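Local structure of plasmodium falciparum gamete antigen 27/25 (Plasmodium falciparum, 1N81) at residues P13-V18 and I171-S176; V18-F23 and V108-I113; L138-F143 and D157-A162; Y56-Q61 and R72-I77. The protein is a gametocyte protein essential for sexual development of the malaria parasite, with no established molecular activity, though it may dimerise. All coordinates share one frame; numbering follows the deposited sequence.

In the fold
The contacts belong to one all-helical fold. Interaction 2 lies nearest the chain's centre, about 4 Å from it, where helices 13-35 and 96-122 pack antiparallel through a phenylalanine and a glutamine, with buried acids paired to arginines. Interaction 1 uses the start of the same helix 13-35, mixing valine packing with an arginine that reaches to the end of helix 156-173. That last helix returns in interaction 3, where a tyrosine lies between an arginine and a phenylalanine. Interaction 4 is on the opposite side of the centre from interaction 3 and has the smallest interface, with aliphatic contacts and a weak amide bond. All four are largely buried. Asp-172 ties 1 to 4, and Phe-143 packs 3 against 2.

Interaction 1 of 4, residues P13-V18 and I171-S176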
loop_
_atom_site.group_PDB
_atom_site.type_symbol
_atom_site.label_atom_id
_atom_site.label_comp_id
_atom_site.label_asym_id
_atom_site.label_seq_id
_atom_site.Cartn_x
_atom_site.Cartn_y
_atom_site.Cartn_z
ATOM N N PRO A 13 -11.681 1.803 8.774
ATOM C CA PRO A 13 -10.795 0.888 9.498
ATOM C C PRO A 13 -10.240 -0.186 8.561
ATOM O O PRO A 13 -9.157 -0.724 8.815
ATOM C CB PRO A 13 -11.696 0.293 10.582
ATOM C CG PRO A 13 -12.669 1.425 10.843
ATOM C CD PRO A 13 -12.995 1.893 9.436
ATOM N N ARG A 14 -10.976 -0.501 7.491
ATOM C CA ARG A 14 -10.502 -1.504 6.531
ATOM C C ARG A 14 -9.224 -1.022 5.810
ATOM O O ARG A 14 -8.289 -1.802 5.605
ATOM C CB ARG A 14 -11.545 -1.806 5.459
ATOM C CG ARG A 14 -11.057 -2.940 4.596
ATOM C CD ARG A 14 -11.983 -3.278 3.437
ATOM N NE ARG A 14 -11.787 -4.686 3.210
ATOM C CZ ARG A 14 -11.401 -5.203 2.071
ATOM N NH1 ARG A 14 -11.190 -4.416 1.034
ATOM N NH2 ARG A 14 -11.172 -6.494 1.989
ATOM N N ILE A 15 -9.208 0.250 5.432
ATOM C CA ILE A 15 -8.042 0.850 4.779
ATOM C C ILE A 15 -6.868 0.790 5.762
ATOM O O ILE A 15 -5.767 0.347 5.429
ATOM C CB ILE A 15 -8.316 2.311 4.430
ATOM C CG1 ILE A 15 -9.277 2.381 3.236
ATOM C CG2 ILE A 15 -7.013 3.034 4.107
ATOM C CD1 ILE A 15 -8.627 1.992 1.917
ATOM N N ARG A 16 -7.135 1.201 6.996
ATOM C CA ARG A 16 -6.109 1.219 8.042
ATOM C C ARG A 16 -5.495 -0.161 8.264
ATOM O O ARG A 16 -4.266 -0.291 8.324
ATOM C CB ARG A 16 -6.731 1.780 9.335
ATOM C CG ARG A 16 -5.853 1.852 10.568
ATOM C CD ARG A 16 -6.613 2.638 11.656
ATOM N NE ARG A 16 -5.835 2.866 12.878
ATOM C CZ ARG A 16 -6.107 3.810 13.776
ATOM N NH1 ARG A 16 -7.140 4.624 13.596
ATOM N NH2 ARG A 16 -5.344 3.942 14.854
ATOM N N LYS A 17 -6.337 -1.194 8.386
ATOM C CA LYS A 17 -5.818 -2.544 8.595
ATOM C C LYS A 17 -5.149 -3.179 7.371
ATOM O O LYS A 17 -4.054 -3.749 7.483
ATOM C CB LYS A 17 -6.912 -3.488 9.112
ATOM C CG LYS A 17 -7.370 -3.143 10.541
ATOM C CD LYS A 17 -8.596 -3.934 10.941
ATOM C CE LYS A 17 -9.116 -3.525 12.306
ATOM N NZ LYS A 17 -10.438 -4.164 12.560
ATOM N N VAL A 18 -5.787 -3.103 6.210
ATOM C CA VAL A 18 -5.177 -3.726 5.043
ATOM C C VAL A 18 -3.874 -2.963 4.726
ATOM O O VAL A 18 -2.860 -3.560 4.366
ATOM C CB VAL A 18 -6.137 -3.729 3.821
ATOM C CG1 VAL A 18 -5.503 -4.520 2.663
ATOM C CG2 VAL A 18 -7.441 -4.398 4.203
ATOM N N ILE A 171 -8.916 0.597 -5.512
ATOM C CA ILE A 171 -9.964 -0.173 -6.180
ATOM C C ILE A 171 -10.171 -1.526 -5.501
ATOM O O ILE A 171 -11.285 -1.922 -5.245
ATOM C CB ILE A 171 -9.637 -0.353 -7.685
ATOM C CG1 ILE A 171 -9.746 0.999 -8.385
ATOM C CG2 ILE A 171 -10.634 -1.336 -8.325
ATOM C CD1 ILE A 171 -9.065 1.055 -9.740
ATOM N N ASP A 172 -9.084 -2.214 -5.177
ATOM C CA ASP A 172 -9.153 -3.501 -4.516
ATOM C C ASP A 172 -9.635 -3.480 -3.092
ATOM O O ASP A 172 -10.284 -4.421 -2.649
ATOM C CB ASP A 172 -7.777 -4.163 -4.428
ATOM C CG ASP A 172 -7.343 -4.734 -5.711
ATOM O OD1 ASP A 172 -8.161 -4.706 -6.656
ATOM O OD2 ASP A 172 -6.200 -5.214 -5.771
ATOM N N VAL A 173 -9.303 -2.425 -2.361
ATOM C CA VAL A 173 -9.605 -2.424 -0.940
ATOM C C VAL A 173 -10.777 -1.625 -0.403
ATOM O O VAL A 173 -11.462 -2.091 0.497
ATOM C CB VAL A 173 -8.293 -2.060 -0.160
ATOM C CG1 VAL A 173 -8.527 -2.105 1.350
ATOM C CG2 VAL A 173 -7.162 -3.045 -0.581
ATOM N N VAL A 174 -11.000 -0.432 -0.935
ATOM C CA VAL A 174 -12.100 0.408 -0.483
ATOM C C VAL A 174 -13.401 -0.376 -0.624
ATOM O O VAL A 174 -13.637 -1.004 -1.665
ATOM C CB VAL A 174 -12.209 1.695 -1.330
ATOM C CG1 VAL A 174 -13.444 2.506 -0.898
ATOM C CG2 VAL A 174 -10.944 2.552 -1.149
ATOM N N ASP A 175 -14.234 -0.340 0.417
ATOM C CA ASP A 175 -15.517 -1.040 0.418
ATOM C C ASP A 175 -16.620 -0.192 1.039
ATOM O O ASP A 175 -17.758 -0.647 1.161
ATOM C CB ASP A 175 -15.415 -2.363 1.190
ATOM C CG ASP A 175 -15.343 -2.158 2.702
ATOM O OD1 ASP A 175 -15.392 -3.150 3.459
ATOM O OD2 ASP A 175 -15.234 -1.000 3.131
ATOM N N SER A 176 -16.295 1.044 1.402
ATOM C CA SER A 176 -17.263 1.928 2.050
ATOM C C SER A 176 -18.504 2.283 1.225
ATOM O O SER A 176 -19.538 2.596 1.781
ATOM C CB SER A 176 -16.581 3.233 2.482
ATOM O OG SER A 176 -16.193 3.989 1.342
HETATM O O HOH W 1 -12.322 -5.365 -1.037
#
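Arg-14 reaches across to the end of helix 156-173 and lays the edge of its guanidinium against the backbone there. With CG anti to the backbone N (chi1 -174°), the chain runs extended to NE and carries NH1 to Val-173 O, a hydrogen bond modelled at 2.4 Å, so short that its exact length is doubtful. A water joins the same edge to the preceding carbonyl: it donates to Asp-172 O at 2.8 Å and is linked weakly to Arg-14 NH1. Asp-175 comes in from another direction, its OD1 3.4 Å from Arg-14 CD. The oxygen sits well out of the guanidinium plane, 3.9 Å from Arg-14 NE, so this long salt bridge is a matter of charge alone. Beside the polar end, Val-18 and Val-173 meet tip to tip, Val-18 CB being 3.8 Å from Val-173 CG1. Ile-15 slants over the chain as it leaves the helix, bringing CD1 to 3.9 Å from Val-174 CG2. The arginine thus takes up Val-173 O at the helix end, and Asp-172 O only through the water, while the valines and isoleucine pack together beside it. Arg-14 NH2 also bonds Leu-68 O. Around this junction, helix 96-122 meets Ile-15 through Glu-114 and Ser-117, helix 126-133 meets Val-174 through Met-133, and helix 71-89 holds the Asp-172 carboxylate through Asn-76 and Arg-72.

Interaction 2 of 4, residues V18-F23 and V108-I113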
loop_
_atom_site.group_PDB
_atom_site.type_symbol
_atom_site.label_atom_id
_atom_site.label_comp_id
_atom_site.label_asym_id
_atom_site.label_seq_id
_atom_site.Cartn_x
_atom_site.Cartn_y
_atom_site.Cartn_z
ATOM N N VAL A 18 -5.787 -3.103 6.210
ATOM C CA VAL A 18 -5.177 -3.726 5.043
ATOM C C VAL A 18 -3.874 -2.963 4.726
ATOM O O VAL A 18 -2.860 -3.560 4.366
ATOM C CB VAL A 18 -6.137 -3.729 3.821
ATOM C CG1 VAL A 18 -5.503 -4.520 2.663
ATOM C CG2 VAL A 18 -7.441 -4.398 4.203
ATOM N N GLY A 19 -3.907 -1.641 4.895
ATOM C CA GLY A 19 -2.706 -0.873 4.665
ATOM C C GLY A 19 -1.622 -1.349 5.637
ATOM O O GLY A 19 -0.514 -1.666 5.221
ATOM N N ASP A 20 -1.929 -1.420 6.934
ATOM C CA ASP A 20 -0.917 -1.879 7.895
ATOM C C ASP A 20 -0.395 -3.245 7.566
ATOM O O ASP A 20 0.819 -3.503 7.643
ATOM C CB ASP A 20 -1.455 -1.856 9.336
ATOM C CG ASP A 20 -1.375 -0.463 9.952
ATOM O OD1 ASP A 20 -0.774 0.426 9.298
ATOM O OD2 ASP A 20 -1.883 -0.247 11.073
ATOM N N ILE A 21 -1.302 -4.127 7.178
ATOM C CA ILE A 21 -0.919 -5.476 6.824
ATOM C C ILE A 21 0.086 -5.554 5.652
ATOM O O ILE A 21 1.148 -6.185 5.766
ATOM C CB ILE A 21 -2.167 -6.300 6.471
ATOM C CG1 ILE A 21 -2.928 -6.641 7.766
ATOM C CG2 ILE A 21 -1.775 -7.556 5.709
ATOM C CD1 ILE A 21 -4.359 -7.050 7.533
ATOM N N GLU A 22 -0.263 -4.901 4.551
ATOM C CA GLU A 22 0.551 -4.870 3.333
ATOM C C GLU A 22 1.892 -4.179 3.544
ATOM O O GLU A 22 2.937 -4.690 3.156
ATOM C CB GLU A 22 -0.201 -4.113 2.219
ATOM C CG GLU A 22 0.676 -3.779 0.990
ATOM C CD GLU A 22 -0.116 -3.561 -0.309
ATOM O OE1 GLU A 22 0.500 -3.181 -1.335
ATOM O OE2 GLU A 22 -1.343 -3.780 -0.315
ATOM N N PHE A 23 1.869 -3.013 4.173
ATOM C CA PHE A 23 3.116 -2.300 4.337
ATOM C C PHE A 23 4.055 -2.879 5.395
ATOM O O PHE A 23 5.259 -2.810 5.216
ATOM C CB PHE A 23 2.836 -0.795 4.544
ATOM C CG PHE A 23 2.401 -0.089 3.275
ATOM C CD1 PHE A 23 1.046 0.047 2.958
ATOM C CD2 PHE A 23 3.345 0.348 2.349
ATOM C CE1 PHE A 23 0.629 0.605 1.736
ATOM C CE2 PHE A 23 2.942 0.919 1.095
ATOM C CZ PHE A 23 1.571 1.047 0.795
ATOM N N VAL A 108 5.308 7.065 2.963
ATOM C CA VAL A 108 4.774 8.015 2.017
ATOM C C VAL A 108 3.632 7.407 1.203
ATOM O O VAL A 108 2.558 7.988 1.097
ATOM C CB VAL A 108 5.878 8.518 1.084
ATOM C CG1 VAL A 108 5.245 9.244 -0.150
ATOM C CG2 VAL A 108 6.825 9.487 1.895
ATOM N N GLU A 109 3.864 6.222 0.664
ATOM C CA GLU A 109 2.861 5.546 -0.137
ATOM C C GLU A 109 1.627 5.238 0.727
ATOM O O GLU A 109 0.485 5.499 0.308
ATOM C CB GLU A 109 3.444 4.257 -0.748
ATOM C CG GLU A 109 2.490 3.566 -1.728
ATOM C CD GLU A 109 3.089 2.339 -2.401
ATOM O OE1 GLU A 109 2.330 1.629 -3.087
ATOM O OE2 GLU A 109 4.304 2.071 -2.260
ATOM N N GLN A 110 1.842 4.732 1.939
ATOM C CA GLN A 110 0.695 4.408 2.788
ATOM C C GLN A 110 -0.119 5.670 3.143
ATOM O O GLN A 110 -1.366 5.677 3.088
ATOM C CB GLN A 110 1.131 3.642 4.043
ATOM C CG GLN A 110 -0.057 3.202 4.868
ATOM C CD GLN A 110 0.302 2.275 5.999
ATOM O OE1 GLN A 110 1.464 2.117 6.342
ATOM N NE2 GLN A 110 -0.705 1.657 6.588
ATOM N N ARG A 111 0.581 6.756 3.452
ATOM C CA ARG A 111 -0.103 8.011 3.724
ATOM C C ARG A 111 -0.903 8.563 2.508
ATOM O O ARG A 111 -1.994 9.112 2.672
ATOM C CB ARG A 111 0.899 9.073 4.129
ATOM C CG ARG A 111 0.290 10.412 4.356
ATOM C CD ARG A 111 -0.720 10.394 5.508
ATOM N NE ARG A 111 -0.848 11.722 6.112
ATOM C CZ ARG A 111 -0.324 12.076 7.288
ATOM N NH1 ARG A 111 0.364 11.201 8.005
ATOM N NH2 ARG A 111 -0.494 13.311 7.749
ATOM N N VAL A 112 -0.355 8.468 1.303
ATOM C CA VAL A 112 -1.093 8.989 0.159
ATOM C C VAL A 112 -2.357 8.134 -0.038
ATOM O O VAL A 112 -3.448 8.685 -0.250
ATOM C CB VAL A 112 -0.240 9.034 -1.111
ATOM C CG1 VAL A 112 -1.108 9.387 -2.319
ATOM C CG2 VAL A 112 0.824 10.097 -0.946
ATOM N N ILE A 113 -2.216 6.809 0.104
ATOM C CA ILE A 113 -3.365 5.893 0.005
ATOM C C ILE A 113 -4.469 6.351 0.960
ATOM O O ILE A 113 -5.626 6.519 0.554
ATOM C CB ILE A 113 -2.992 4.417 0.365
ATOM C CG1 ILE A 113 -2.171 3.804 -0.773
ATOM C CG2 ILE A 113 -4.249 3.598 0.612
ATOM C CD1 ILE A 113 -1.667 2.395 -0.504
#
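Phe-23 and Gln-110 are the heart of a buried helix-to-helix contact close to the centre of the chain, where helices 13-35 and 96-122 run antiparallel at 162° with local axes 10.7 Å apart. Gln-110 CB sits over one face of the Phe-23 ring, 3.8 Å from the centroid, in a CH-pi contact. Further out, the extended glutamine slides past the phenylalanine in the opposite direction, its amide nearly parallel to the ring (16°). The ring edge is met by Ile-113 CD1, 3.7 Å from Phe-23 CE1, and by Glu-109 CG, 3.7 Å from Phe-23 CZ. At its far end Gln-110 NE2 donates to Asp-20 OD1 (3.0 Å), reaching the oxygen on its anti side and somewhat out of the carboxylate plane. The same nitrogen passes close over the backbone of Gly-19, 3.3 Å from Gly-19 C. The Glu-109 carboxylate turns to Arg-84 and Arg-165, and Arg-84 also pairs with Glu-22, so these buried acids are matched by arginines from helices 71-89 and 156-173. The arrangement is a nearly antiparallel pairing of two long helices inside an all-helical protein, spaced by Phe-23 and Gln-110, with the Gln-110/Asp-20 bond to one side and buried acid-arginine pairs by the ring edge.

Interaction 3 of 4, residues L138-F143 and D157-A162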
loop_
_atom_site.group_PDB
_atom_site.type_symbol
_atom_site.label_atom_id
_atom_site.label_comp_id
_atom_site.label_asym_id
_atom_site.label_seq_id
_atom_site.Cartn_x
_atom_site.Cartn_y
_atom_site.Cartn_z
ATOM N N LEU A 138 -4.125 14.451 -8.256
ATOM C CA LEU A 138 -4.283 14.513 -6.805
ATOM C C LEU A 138 -3.157 13.684 -6.179
ATOM O O LEU A 138 -2.522 14.105 -5.226
ATOM C CB LEU A 138 -5.646 13.947 -6.396
ATOM C CG LEU A 138 -5.906 13.755 -4.898
ATOM C CD1 LEU A 138 -5.940 15.109 -4.187
ATOM C CD2 LEU A 138 -7.223 13.035 -4.701
ATOM N N ILE A 139 -2.879 12.515 -6.741
ATOM C CA ILE A 139 -1.818 11.690 -6.187
ATOM C C ILE A 139 -0.456 12.397 -6.232
ATOM O O ILE A 139 0.295 12.381 -5.243
ATOM C CB ILE A 139 -1.756 10.322 -6.891
ATOM C CG1 ILE A 139 -3.028 9.521 -6.543
ATOM C CG2 ILE A 139 -0.508 9.542 -6.438
ATOM C CD1 ILE A 139 -3.232 8.294 -7.431
ATOM N N ARG A 140 -0.156 13.038 -7.351
ATOM C CA ARG A 140 1.117 13.725 -7.500
ATOM C C ARG A 140 1.253 14.817 -6.449
ATOM O O ARG A 140 2.307 14.968 -5.852
ATOM C CB ARG A 140 1.251 14.346 -8.894
ATOM C CG ARG A 140 2.614 15.058 -9.145
ATOM C CD ARG A 140 3.815 14.094 -9.119
ATOM N NE ARG A 140 4.637 14.281 -7.923
ATOM C CZ ARG A 140 5.773 13.632 -7.676
ATOM N NH1 ARG A 140 6.250 12.746 -8.543
ATOM N NH2 ARG A 140 6.429 13.849 -6.539
ATOM N N MET A 141 0.185 15.574 -6.221
ATOM C CA MET A 141 0.240 16.627 -5.221
ATOM C C MET A 141 0.372 16.077 -3.821
ATOM O O MET A 141 1.176 16.584 -3.030
ATOM C CB MET A 141 -0.975 17.551 -5.340
ATOM C CG MET A 141 -0.853 18.481 -6.534
ATOM S SD MET A 141 -2.179 19.700 -6.602
ATOM C CE MET A 141 -3.350 18.806 -7.484
ATOM N N LEU A 142 -0.407 15.057 -3.478
ATOM C CA LEU A 142 -0.253 14.480 -2.148
ATOM C C LEU A 142 1.182 13.936 -1.971
ATOM O O LEU A 142 1.771 14.062 -0.879
ATOM C CB LEU A 142 -1.292 13.387 -1.895
ATOM C CG LEU A 142 -2.740 13.869 -1.727
ATOM C CD1 LEU A 142 -3.671 12.660 -1.729
ATOM C CD2 LEU A 142 -2.909 14.657 -0.411
ATOM N N PHE A 143 1.749 13.375 -3.045
ATOM C CA PHE A 143 3.111 12.842 -3.020
ATOM C C PHE A 143 4.151 13.936 -2.763
ATOM O O PHE A 143 5.111 13.728 -2.013
ATOM C CB PHE A 143 3.481 12.142 -4.345
ATOM C CG PHE A 143 3.837 10.692 -4.179
ATOM C CD1 PHE A 143 2.840 9.709 -4.211
ATOM C CD2 PHE A 143 5.158 10.306 -3.965
ATOM C CE1 PHE A 143 3.171 8.373 -4.022
ATOM C CE2 PHE A 143 5.496 8.959 -3.782
ATOM C CZ PHE A 143 4.503 8.001 -3.810
ATOM N N ASP A 157 10.653 6.891 -11.930
ATOM C CA ASP A 157 10.121 5.557 -12.168
ATOM C C ASP A 157 9.431 5.054 -10.915
ATOM O O ASP A 157 8.316 4.533 -10.988
ATOM C CB ASP A 157 11.223 4.582 -12.575
ATOM C CG ASP A 157 11.688 4.799 -13.998
ATOM O OD1 ASP A 157 10.845 5.171 -14.844
ATOM O OD2 ASP A 157 12.889 4.582 -14.268
ATOM N N GLN A 158 10.105 5.205 -9.778
ATOM C CA GLN A 158 9.537 4.774 -8.517
ATOM C C GLN A 158 8.206 5.486 -8.260
ATOM O O GLN A 158 7.281 4.872 -7.763
ATOM C CB GLN A 158 10.513 5.066 -7.393
ATOM C CG GLN A 158 11.842 4.406 -7.656
ATOM C CD GLN A 158 12.815 4.605 -6.533
ATOM O OE1 GLN A 158 12.868 5.666 -5.908
ATOM N NE2 GLN A 158 13.602 3.585 -6.271
ATOM N N TYR A 159 8.122 6.774 -8.615
ATOM C CA TYR A 159 6.893 7.544 -8.435
ATOM C C TYR A 159 5.782 7.035 -9.345
ATOM O O TYR A 159 4.657 6.794 -8.907
ATOM C CB TYR A 159 7.096 9.030 -8.756
ATOM C CG TYR A 159 5.771 9.751 -8.825
ATOM C CD1 TYR A 159 5.046 10.015 -7.658
ATOM C CD2 TYR A 159 5.155 9.994 -10.047
ATOM C CE1 TYR A 159 3.749 10.472 -7.705
ATOM C CE2 TYR A 159 3.858 10.452 -10.108
ATOM C CZ TYR A 159 3.151 10.683 -8.925
ATOM O OH TYR A 159 1.826 11.059 -8.961
ATOM N N LYS A 160 6.089 6.883 -10.623
ATOM C CA LYS A 160 5.076 6.403 -11.546
ATOM C C LYS A 160 4.551 5.010 -11.136
ATOM O O LYS A 160 3.341 4.726 -11.203
ATOM C CB LYS A 160 5.668 6.383 -12.950
ATOM C CG LYS A 160 4.794 5.797 -14.020
ATOM C CD LYS A 160 5.411 6.056 -15.403
ATOM C CE LYS A 160 4.526 5.533 -16.548
ATOM N NZ LYS A 160 4.455 4.035 -16.592
ATOM N N ASP A 161 5.445 4.125 -10.716
ATOM C CA ASP A 161 4.984 2.799 -10.307
ATOM C C ASP A 161 4.128 2.913 -9.044
ATOM O O ASP A 161 3.084 2.260 -8.934
ATOM C CB ASP A 161 6.163 1.854 -10.052
ATOM C CG ASP A 161 6.915 1.492 -11.339
ATOM O OD1 ASP A 161 6.312 1.520 -12.441
ATOM O OD2 ASP A 161 8.115 1.161 -11.243
ATOM N N ALA A 162 4.548 3.765 -8.109
ATOM C CA ALA A 162 3.793 3.934 -6.878
ATOM C C ALA A 162 2.376 4.458 -7.149
ATOM O O ALA A 162 1.413 3.973 -6.551
ATOM C CB ALA A 162 4.507 4.871 -5.949
#
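Tyr-159, its CG anti to the backbone N (chi1 169°), swings its ring under Arg-140, whose own chain bends about CB-CG (chi2 64°) and again about CG-CD to fold back over it. The guanidinium thereby lies above one face of the tyrosine in a cation-pi contact, with Arg-140 CZ 3.8 Å from the ring centroid. Arg-140 NH1 comes lowest, 3.0 Å from Tyr-159 CG, while the methylene Arg-140 CD covers the phenol end of the same face, 3.5 Å from Tyr-159 CZ. An edge of the tyrosine is turned on Phe-143: the planes stand at 86°, a T-shaped pair in which Tyr-159 CE1 points at the phenylalanine face, 3.5 Å from Phe-143 CG. At the far tip of Phe-143, CZ rests against Ala-162 CB (3.8 Å). The phenol oxygen ends against the Arg-140 backbone, with Tyr-159 OH 3.1 Å from Arg-140 CA and Ile-139 CG2 beside it. Phe-143 makes a second edge-to-face pair with Phe-154. Since Arg-140 NH2 forms salt bridges to Asp-144 and Glu-147 on its own helix, the cation is held in place over the ring, and its charge is probably shared between two carboxylates and the tyrosine's pi electrons.

Interaction 4 of 4, residues Y56-Q61 and R72-I77; sequences YVRKNQ and RVQDNI
Helices 50-63 and 71-89 follow each other in the chain and cross here at 117°, their local axes 11.3 Å apart and Val-57 and Ile-77 nearest at the backbone. These two supply the apolar part of the contact: Val-57 CG2 packs on Ile-77 CG2 at 3.8 Å, the side chains meeting at a slant. The other methyl of the valine, CG1, lies alongside the stem of Gln-74, 4.1 Å from Gln-74 CG, as the two chains run past each other in opposite directions. Gln-74 continues extended to its amide, where NE2 gives a weak hydrogen bond to Gln-61 OE1 (3.1 Å). The bond is clearly bent, 126° at the hydrogen, and the two amide planes are turned 67° apart. Arg-58 skirts this end, with its methylene CG 4.2 Å from Gln-74 NE2. The other end of the same amide is better engaged: Gln-74 OE1 accepts a bond from Arg-54 on helix 50-63. Ile-69, in the connecting loop, touches Gln-61, Gln-74 and Ile-77. The Gln-74 amide therefore bonds at both ends to one neighbouring helix, and since its link to Gln-61 is weak, the aliphatic contacts and the Arg-54 bond probably contribute more to the hold.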
loop_
_atom_site.group_PDB
_atom_site.type_symbol
_atom_site.label_atom_id
_atom_site.label_comp_id
_atom_site.label_asym_id
_atom_site.label_seq_id
_atom_site.Cartn_x
_atom_site.Cartn_y
_atom_site.Cartn_z
ATOM N N TYR A 56 4.403 -13.896 4.533
ATOM C CA TYR A 56 4.566 -12.689 5.339
ATOM C C TYR A 56 3.244 -11.942 5.427
ATOM O O TYR A 56 2.919 -11.371 6.464
ATOM C CB TYR A 56 5.672 -11.772 4.778
ATOM C CG TYR A 56 7.052 -12.174 5.235
ATOM C CD1 TYR A 56 7.560 -13.433 4.930
ATOM C CD2 TYR A 56 7.826 -11.319 6.005
ATOM C CE1 TYR A 56 8.802 -13.829 5.383
ATOM C CE2 TYR A 56 9.082 -11.710 6.468
ATOM C CZ TYR A 56 9.556 -12.964 6.145
ATOM O OH TYR A 56 10.803 -13.348 6.556
ATOM N N VAL A 57 2.476 -11.933 4.353
ATOM C CA VAL A 57 1.174 -11.254 4.416
ATOM C C VAL A 57 0.309 -11.912 5.501
ATOM O O VAL A 57 -0.244 -11.226 6.353
ATOM C CB VAL A 57 0.446 -11.315 3.051
ATOM C CG1 VAL A 57 -1.019 -10.801 3.195
ATOM C CG2 VAL A 57 1.236 -10.445 2.008
ATOM N N ARG A 58 0.211 -13.245 5.468
ATOM C CA ARG A 58 -0.585 -14.002 6.447
ATOM C C ARG A 58 -0.193 -13.679 7.865
ATOM O O ARG A 58 -1.049 -13.403 8.678
ATOM C CB ARG A 58 -0.432 -15.501 6.247
ATOM C CG ARG A 58 -1.217 -16.074 5.104
ATOM C CD ARG A 58 -1.208 -17.599 5.234
ATOM N NE ARG A 58 -1.658 -18.271 4.016
ATOM C CZ ARG A 58 -0.876 -18.566 2.977
ATOM N NH1 ARG A 58 0.415 -18.255 2.997
ATOM N NH2 ARG A 58 -1.395 -19.168 1.913
ATOM N N LYS A 59 1.110 -13.724 8.150
ATOM C CA LYS A 59 1.611 -13.394 9.475
ATOM C C LYS A 59 1.132 -12.021 9.923
ATOM O O LYS A 59 0.774 -11.830 11.089
ATOM C CB LYS A 59 3.140 -13.433 9.485
ATOM C CG LYS A 59 3.768 -13.217 10.855
ATOM C CD LYS A 59 5.273 -13.419 10.780
ATOM C CE LYS A 59 5.957 -13.213 12.115
ATOM N NZ LYS A 59 7.392 -13.641 12.029
ATOM N N ASN A 60 1.116 -11.055 9.004
ATOM C CA ASN A 60 0.681 -9.706 9.378
ATOM C C ASN A 60 -0.822 -9.630 9.551
ATOM O O ASN A 60 -1.296 -8.859 10.374
ATOM C CB ASN A 60 1.199 -8.655 8.379
ATOM C CG ASN A 60 2.620 -8.217 8.712
ATOM O OD1 ASN A 60 2.822 -7.274 9.465
ATOM N ND2 ASN A 60 3.605 -8.932 8.187
ATOM N N GLN A 61 -1.564 -10.425 8.777
ATOM C CA GLN A 61 -3.002 -10.474 8.930
ATOM C C GLN A 61 -3.290 -10.974 10.364
ATOM O O GLN A 61 -4.241 -10.547 11.046
ATOM C CB GLN A 61 -3.586 -11.461 7.947
ATOM C CG GLN A 61 -3.710 -10.930 6.571
ATOM C CD GLN A 61 -4.322 -11.934 5.646
ATOM O OE1 GLN A 61 -3.733 -12.967 5.372
ATOM N NE2 GLN A 61 -5.515 -11.641 5.161
ATOM N N ARG A 72 -8.403 -12.770 -4.274
ATOM C CA ARG A 72 -7.942 -11.895 -5.334
ATOM C C ARG A 72 -7.190 -10.681 -4.735
ATOM O O ARG A 72 -6.166 -10.276 -5.248
ATOM C CB ARG A 72 -9.124 -11.388 -6.143
ATOM C CG ARG A 72 -8.690 -10.628 -7.395
ATOM C CD ARG A 72 -9.868 -9.951 -8.055
ATOM N NE ARG A 72 -10.406 -8.887 -7.215
ATOM C CZ ARG A 72 -9.905 -7.660 -7.151
ATOM N NH1 ARG A 72 -8.851 -7.339 -7.890
ATOM N NH2 ARG A 72 -10.454 -6.762 -6.341
ATOM N N VAL A 73 -7.739 -10.108 -3.667
ATOM C CA VAL A 73 -7.147 -8.970 -2.970
ATOM C C VAL A 73 -5.787 -9.396 -2.444
ATOM O O VAL A 73 -4.797 -8.686 -2.592
ATOM C CB VAL A 73 -7.996 -8.534 -1.766
ATOM C CG1 VAL A 73 -7.276 -7.437 -1.002
ATOM C CG2 VAL A 73 -9.353 -8.056 -2.231
ATOM N N GLN A 74 -5.749 -10.557 -1.811
ATOM C CA GLN A 74 -4.492 -11.022 -1.292
ATOM C C GLN A 74 -3.468 -11.185 -2.420
ATOM O O GLN A 74 -2.301 -10.836 -2.235
ATOM C CB GLN A 74 -4.652 -12.346 -0.555
ATOM C CG GLN A 74 -3.637 -12.467 0.578
ATOM C CD GLN A 74 -3.578 -13.851 1.162
ATOM O OE1 GLN A 74 -3.411 -14.839 0.437
ATOM N NE2 GLN A 74 -3.696 -13.940 2.481
ATOM N N ASP A 75 -3.895 -11.695 -3.583
ATOM C CA ASP A 75 -2.975 -11.892 -4.717
ATOM C C ASP A 75 -2.331 -10.567 -5.123
ATOM O O ASP A 75 -1.128 -10.518 -5.417
ATOM C CB ASP A 75 -3.681 -12.458 -5.968
ATOM C CG ASP A 75 -4.140 -13.913 -5.807
ATOM O OD1 ASP A 75 -3.564 -14.654 -4.985
ATOM O OD2 ASP A 75 -5.077 -14.313 -6.534
ATOM N N ASN A 76 -3.133 -9.499 -5.185
ATOM C CA ASN A 76 -2.563 -8.200 -5.552
ATOM C C ASN A 76 -1.689 -7.609 -4.459
ATOM O O ASN A 76 -0.772 -6.836 -4.765
ATOM C CB ASN A 76 -3.637 -7.189 -5.936
ATOM C CG ASN A 76 -4.245 -7.485 -7.306
ATOM O OD1 ASN A 76 -3.682 -8.245 -8.088
ATOM N ND2 ASN A 76 -5.385 -6.868 -7.599
ATOM N N ILE A 77 -1.965 -7.940 -3.198
ATOM C CA ILE A 77 -1.109 -7.420 -2.119
ATOM C C ILE A 77 0.277 -8.009 -2.367
ATOM O O ILE A 77 1.276 -7.283 -2.368
ATOM C CB ILE A 77 -1.589 -7.844 -0.681
ATOM C CG1 ILE A 77 -2.839 -7.058 -0.298
ATOM C CG2 ILE A 77 -0.485 -7.536 0.369
ATOM C CD1 ILE A 77 -3.390 -7.443 1.084
#